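Local coordinates for phosphatidylinositol-specific phospholipase C (PDB 2PLC), which is a bacterial member of the phosphatidylinositol-specific phospholipase C family, with a fold of the TIM-barrel type, at residues A[1-9]-A[53-61]. Numbering follows the deposited sequence.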
ATOM      1  N   VAL A   1     -12.172  18.588   2.094  1.00 71.71           N
ATOM      2  CA  VAL A   1     -11.416  18.162   3.309  1.00 72.36           C
ATOM      3  C   VAL A   1      -9.926  18.024   2.993  1.00 67.92           C
ATOM      4  O   VAL A   1      -9.538  17.861   1.833  1.00 64.08           O
ATOM      5  CB  VAL A   1     -11.951  16.809   3.862  1.00 75.47           C
ATOM      6  CG1 VAL A   1     -11.277  16.461   5.195  1.00 73.20           C
ATOM      7  CG2 VAL A   1     -13.465  16.873   4.035  1.00 77.26           C
ATOM      8  N   THR A   2      -9.098  18.109   4.032  1.00 62.22           N
ATOM      9  CA  THR A   2      -7.652  17.991   3.883  1.00 58.31           C
ATOM     10  C   THR A   2      -7.223  16.551   3.631  1.00 53.12           C
ATOM     11  O   THR A   2      -7.777  15.611   4.208  1.00 51.71           O
ATOM     12  CB  THR A   2      -6.909  18.494   5.135  1.00 63.07           C
ATOM     13  OG1 THR A   2      -7.413  17.819   6.296  1.00 62.79           O
ATOM     14  CG2 THR A   2      -7.078  19.998   5.297  1.00 63.60           C
ATOM     15  N   THR A   3      -6.221  16.394   2.773  1.00 44.32           N
ATOM     16  CA  THR A   3      -5.683  15.078   2.442  1.00 36.08           C
ATOM     17  C   THR A   3      -5.026  14.458   3.671  1.00 33.18           C
ATOM     18  O   THR A   3      -4.856  13.242   3.751  1.00 37.54           O
ATOM     19  CB  THR A   3      -4.631  15.177   1.321  1.00 28.10           C
ATOM     20  OG1 THR A   3      -3.609  16.105   1.706  1.00 30.88           O
ATOM     21  CG2 THR A   3      -5.272  15.642   0.025  1.00 23.46           C
ATOM     22  N   LYS A   4      -4.673  15.300   4.636  1.00 33.18           N
ATOM     23  CA  LYS A   4      -4.029  14.842   5.864  1.00 33.17           C
ATOM     24  C   LYS A   4      -4.978  14.045   6.769  1.00 31.94           C
ATOM     25  O   LYS A   4      -4.536  13.196   7.546  1.00 33.26           O
ATOM     26  CB  LYS A   4      -3.444  16.040   6.613  1.00 37.53           C
ATOM     27  CG  LYS A   4      -2.556  15.679   7.784  1.00 48.97           C
ATOM     28  CD  LYS A   4      -1.809  16.899   8.297  1.00 60.71           C
ATOM     29  CE  LYS A   4      -2.760  17.963   8.828  1.00 63.52           C
ATOM     30  NZ  LYS A   4      -2.029  19.200   9.228  1.00 68.23           N
ATOM     31  N   GLN A   5      -6.280  14.305   6.647  1.00 34.53           N
ATOM     32  CA  GLN A   5      -7.284  13.614   7.455  1.00 33.15           C
ATOM     33  C   GLN A   5      -8.545  13.300   6.659  1.00 29.45           C
ATOM     34  O   GLN A   5      -9.651  13.436   7.174  1.00 32.26           O
ATOM     35  CB  GLN A   5      -7.662  14.463   8.672  1.00 37.57           C
ATOM     36  CG  GLN A   5      -6.495  14.814   9.583  1.00 50.26           C
ATOM     37  CD  GLN A   5      -6.930  15.496  10.862  1.00 54.30           C
ATOM     38  OE1 GLN A   5      -7.949  16.187  10.899  1.00 55.06           O
ATOM     39  NE2 GLN A   5      -6.158  15.298  11.928  1.00 55.71           N
ATOM     40  N   TRP A   6      -8.381  12.844   5.420  1.00 28.84           N
ATOM     41  CA  TRP A   6      -9.531  12.540   4.571  1.00 22.78           C
ATOM     42  C   TRP A   6     -10.404  11.374   5.028  1.00 26.05           C
ATOM     43  O   TRP A   6     -11.624  11.432   4.883  1.00 31.17           O
ATOM     44  CB  TRP A   6      -9.112  12.354   3.107  1.00 23.14           C
ATOM     45  CG  TRP A   6      -8.274  11.125   2.804  1.00 24.34           C
ATOM     46  CD1 TRP A   6      -6.910  11.015   2.883  1.00 25.78           C
ATOM     47  CD2 TRP A   6      -8.743   9.872   2.276  1.00 25.87           C
ATOM     48  NE1 TRP A   6      -6.503   9.781   2.425  1.00 19.63           N
ATOM     49  CE2 TRP A   6      -7.605   9.061   2.047  1.00 23.36           C
ATOM     50  CE3 TRP A   6     -10.013   9.360   1.969  1.00 21.57           C
ATOM     51  CZ2 TRP A   6      -7.701   7.767   1.526  1.00 21.37           C
ATOM     52  CZ3 TRP A   6     -10.107   8.075   1.450  1.00 21.47           C
ATOM     53  CH2 TRP A   6      -8.956   7.292   1.232  1.00 22.24           C
ATOM     54  N   MET A   7      -9.797  10.335   5.599  1.00 23.57           N
ATOM     55  CA  MET A   7     -10.560   9.170   6.058  1.00 28.18           C
ATOM     56  C   MET A   7     -11.421   9.438   7.290  1.00 29.32           C
ATOM     57  O   MET A   7     -12.417   8.752   7.515  1.00 30.39           O
ATOM     58  CB  MET A   7      -9.637   7.978   6.332  1.00 25.12           C
ATOM     59  CG  MET A   7      -8.874   7.492   5.113  1.00 21.28           C
ATOM     60  SD  MET A   7      -7.935   6.019   5.464  1.00 23.53           S
ATOM     61  CE  MET A   7      -8.724   4.843   4.412  1.00 25.45           C
ATOM     62  N   SER A   8     -11.034  10.427   8.088  1.00 33.94           N
ATOM     63  CA  SER A   8     -11.776  10.775   9.295  1.00 34.10           C
ATOM     64  C   SER A   8     -13.174  11.283   8.952  1.00 32.90           C
ATOM     65  O   SER A   8     -14.096  11.172   9.758  1.00 41.44           O
ATOM     66  CB  SER A   8     -11.027  11.846  10.087  1.00 31.36           C
ATOM     67  OG  SER A   8     -10.981  13.065   9.372  1.00 38.76           O
ATOM     68  N   ALA A   9     -13.318  11.834   7.750  1.00 31.53           N
ATOM     69  CA  ALA A   9     -14.591  12.370   7.278  1.00 32.34           C
ATOM     70  C   ALA A   9     -15.518  11.310   6.667  1.00 36.30           C
ATOM     71  O   ALA A   9     -16.584  11.636   6.137  1.00 43.31           O
ATOM     72  CB  ALA A   9     -14.341  13.493   6.282  1.00 28.18           C
ATOM     73  N   GLN A  53       4.206  11.535   1.876  1.00 20.95           N
ATOM     74  CA  GLN A  53       3.202  10.723   1.192  1.00 21.44           C
ATOM     75  C   GLN A  53       1.945  10.578   2.044  1.00 18.67           C
ATOM     76  O   GLN A  53       0.826  10.682   1.539  1.00 20.80           O
ATOM     77  CB  GLN A  53       3.765   9.341   0.875  1.00 15.04           C
ATOM     78  CG  GLN A  53       4.885   9.332  -0.149  1.00 11.37           C
ATOM     79  CD  GLN A  53       5.436   7.939  -0.376  1.00 18.59           C
ATOM     80  OE1 GLN A  53       4.691   6.958  -0.350  1.00 21.26           O
ATOM     81  NE2 GLN A  53       6.747   7.840  -0.586  1.00 13.00           N
ATOM     82  N   LEU A  54       2.135  10.362   3.342  1.00 14.42           N
ATOM     83  CA  LEU A  54       1.009  10.221   4.258  1.00 17.77           C
ATOM     84  C   LEU A  54       0.216  11.523   4.316  1.00 12.57           C
ATOM     85  O   LEU A  54      -1.006  11.510   4.207  1.00 23.77           O
ATOM     86  CB  LEU A  54       1.493   9.808   5.650  1.00 15.75           C
ATOM     87  CG  LEU A  54       2.180   8.439   5.740  1.00 20.30           C
ATOM     88  CD1 LEU A  54       2.570   8.139   7.182  1.00 15.81           C
ATOM     89  CD2 LEU A  54       1.262   7.356   5.201  1.00 14.23           C
ATOM     90  N   GLU A  55       0.913  12.646   4.453  1.00 19.81           N
ATOM     91  CA  GLU A  55       0.247  13.947   4.494  1.00 22.91           C
ATOM     92  C   GLU A  55      -0.426  14.287   3.163  1.00 21.15           C
ATOM     93  O   GLU A  55      -1.351  15.095   3.123  1.00 23.85           O
ATOM     94  CB  GLU A  55       1.228  15.062   4.864  1.00 26.80           C
ATOM     95  CG  GLU A  55       1.708  15.027   6.301  1.00 36.77           C
ATOM     96  CD  GLU A  55       2.066  16.412   6.830  1.00 44.73           C
ATOM     97  OE1 GLU A  55       2.651  17.223   6.068  1.00 47.29           O
ATOM     98  OE2 GLU A  55       1.751  16.689   8.012  1.00 38.58           O
ATOM     99  N   ALA A  56       0.054  13.678   2.078  1.00 22.17           N
ATOM    100  CA  ALA A  56      -0.509  13.899   0.749  1.00 14.12           C
ATOM    101  C   ALA A  56      -1.767  13.056   0.516  1.00 18.12           C
ATOM    102  O   ALA A  56      -2.458  13.223  -0.492  1.00 17.97           O
ATOM    103  CB  ALA A  56       0.533  13.602  -0.321  1.00 13.77           C
ATOM    104  N   GLY A  57      -2.048  12.128   1.426  1.00 16.61           N
ATOM    105  CA  GLY A  57      -3.232  11.304   1.273  1.00 11.15           C
ATOM    106  C   GLY A  57      -3.003   9.827   1.022  1.00 13.21           C
ATOM    107  O   GLY A  57      -3.961   9.062   0.997  1.00 14.29           O
ATOM    108  N   ILE A  58      -1.753   9.418   0.824  1.00 12.61           N
ATOM    109  CA  ILE A  58      -1.438   8.011   0.585  1.00 14.01           C
ATOM    110  C   ILE A  58      -1.832   7.222   1.830  1.00 16.48           C
ATOM    111  O   ILE A  58      -1.493   7.615   2.943  1.00 15.99           O
ATOM    112  CB  ILE A  58       0.076   7.813   0.309  1.00 15.17           C
ATOM    113  CG1 ILE A  58       0.493   8.547  -0.971  1.00 13.33           C
ATOM    114  CG2 ILE A  58       0.427   6.335   0.237  1.00  5.94           C
ATOM    115  CD1 ILE A  58      -0.263   8.131  -2.214  1.00 12.48           C
ATOM    116  N   ARG A  59      -2.583   6.138   1.648  1.00 14.51           N
ATOM    117  CA  ARG A  59      -3.008   5.331   2.788  1.00 13.97           C
ATOM    118  C   ARG A  59      -2.606   3.876   2.657  1.00 13.03           C
ATOM    119  O   ARG A  59      -2.972   3.039   3.480  1.00 16.15           O
ATOM    120  CB  ARG A  59      -4.517   5.443   3.014  1.00 16.77           C
ATOM    121  CG  ARG A  59      -4.971   6.799   3.522  1.00 17.80           C
ATOM    122  CD  ARG A  59      -4.394   7.135   4.886  1.00 11.69           C
ATOM    123  NE  ARG A  59      -4.775   8.483   5.290  1.00 20.12           N
ATOM    124  CZ  ARG A  59      -4.070   9.578   5.025  1.00 25.31           C
ATOM    125  NH1 ARG A  59      -2.926   9.491   4.357  1.00 23.64           N
ATOM    126  NH2 ARG A  59      -4.526  10.772   5.397  1.00 19.41           N
ATOM    127  N   TYR A  60      -1.892   3.570   1.586  1.00 16.42           N
ATOM    128  CA  TYR A  60      -1.402   2.223   1.365  1.00 13.58           C
ATOM    129  C   TYR A  60       0.082   2.360   1.103  1.00 16.86           C
ATOM    130  O   TYR A  60       0.491   3.149   0.247  1.00 15.37           O
ATOM    131  CB  TYR A  60      -2.078   1.577   0.151  1.00 14.61           C
ATOM    132  CG  TYR A  60      -1.386   0.311  -0.309  1.00  7.91           C
ATOM    133  CD1 TYR A  60      -1.697  -0.920   0.253  1.00 11.79           C
ATOM    134  CD2 TYR A  60      -0.382   0.358  -1.277  1.00 20.11           C
ATOM    135  CE1 TYR A  60      -1.028  -2.077  -0.129  1.00  8.53           C
ATOM    136  CE2 TYR A  60       0.295  -0.790  -1.667  1.00 11.40           C
ATOM    137  CZ  TYR A  60      -0.035  -2.003  -1.087  1.00 15.06           C
ATOM    138  OH  TYR A  60       0.632  -3.139  -1.470  1.00 13.80           O
ATOM    139  N   ILE A  61       0.891   1.626   1.859  1.00 15.30           N
ATOM    140  CA  ILE A  61       2.335   1.677   1.661  1.00 15.40           C
ATOM    141  C   ILE A  61       2.890   0.287   1.420  1.00 10.79           C
ATOM    142  O   ILE A  61       2.318  -0.710   1.851  1.00 10.21           O
ATOM    143  CB  ILE A  61       3.069   2.392   2.816  1.00 16.70           C
ATOM    144  CG1 ILE A  61       2.797   1.699   4.148  1.00 17.71           C
ATOM    145  CG2 ILE A  61       2.630   3.845   2.881  1.00 19.15           C
ATOM    146  CD1 ILE A  61       3.484   2.368   5.326  1.00 18.75           C
TER
HETATM  147  O   HOH W   1      -0.164  19.327   7.324  1.00 71.74           O
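Thr3 and Gly57 bring the backbones of the two segments together, their CA atoms 4.6 Å apart, where the N-terminal loop runs past the C-terminal end of helix 50-55. That end closes in a Schellman motif: Ile58 N returns to Gln53 O and Gly57 N to Leu54 O, with Gly57 at a positive phi of 114°. These two bonds take up Gln53 O and Leu54 O, while Glu55 O, next along, is reached from the other segment. It takes a hydrogen bond from Thr3 OG1 at 2.9 Å, in the carbonyl plane; a chi1 of 55° tucks the hydroxyl in over its own backbone and turns it to the helix end. Lys4 and Glu55 run side by side, and a water joins Lys4 NZ to Glu55 OE2, the second link weak. Just past the helix, the chain enters strand 60-65 of the TIM-type barrel, and Arg59 lies at this entrance with its side chain bent back at chi2. Its NH1 is shared by two carbonyls, Leu54 O and Ile58 O, both near the guanidinium plane and both 2.8 Å away, so the head group is held against the helix end. Leu54 O thus serves both Gly57 N and Arg59. The other terminal nitrogen, NH2, turns to the N-terminal loop, where it gives a weak bond to Thr3 O, and also forms a salt bridge with Glu99, whose carboxylate receives the backbone N-H groups of Met7 and Ser8 as well. The indole and the arginine chain run antiparallel, Trp6 NE1 lying 3.5 Å above the guanidinium plane, over its centre, and the two planes 37° apart. The same NE1 donates to Gly57 O at 3.0 Å, while Met7 SD rests 3.6 Å from Arg59 CG.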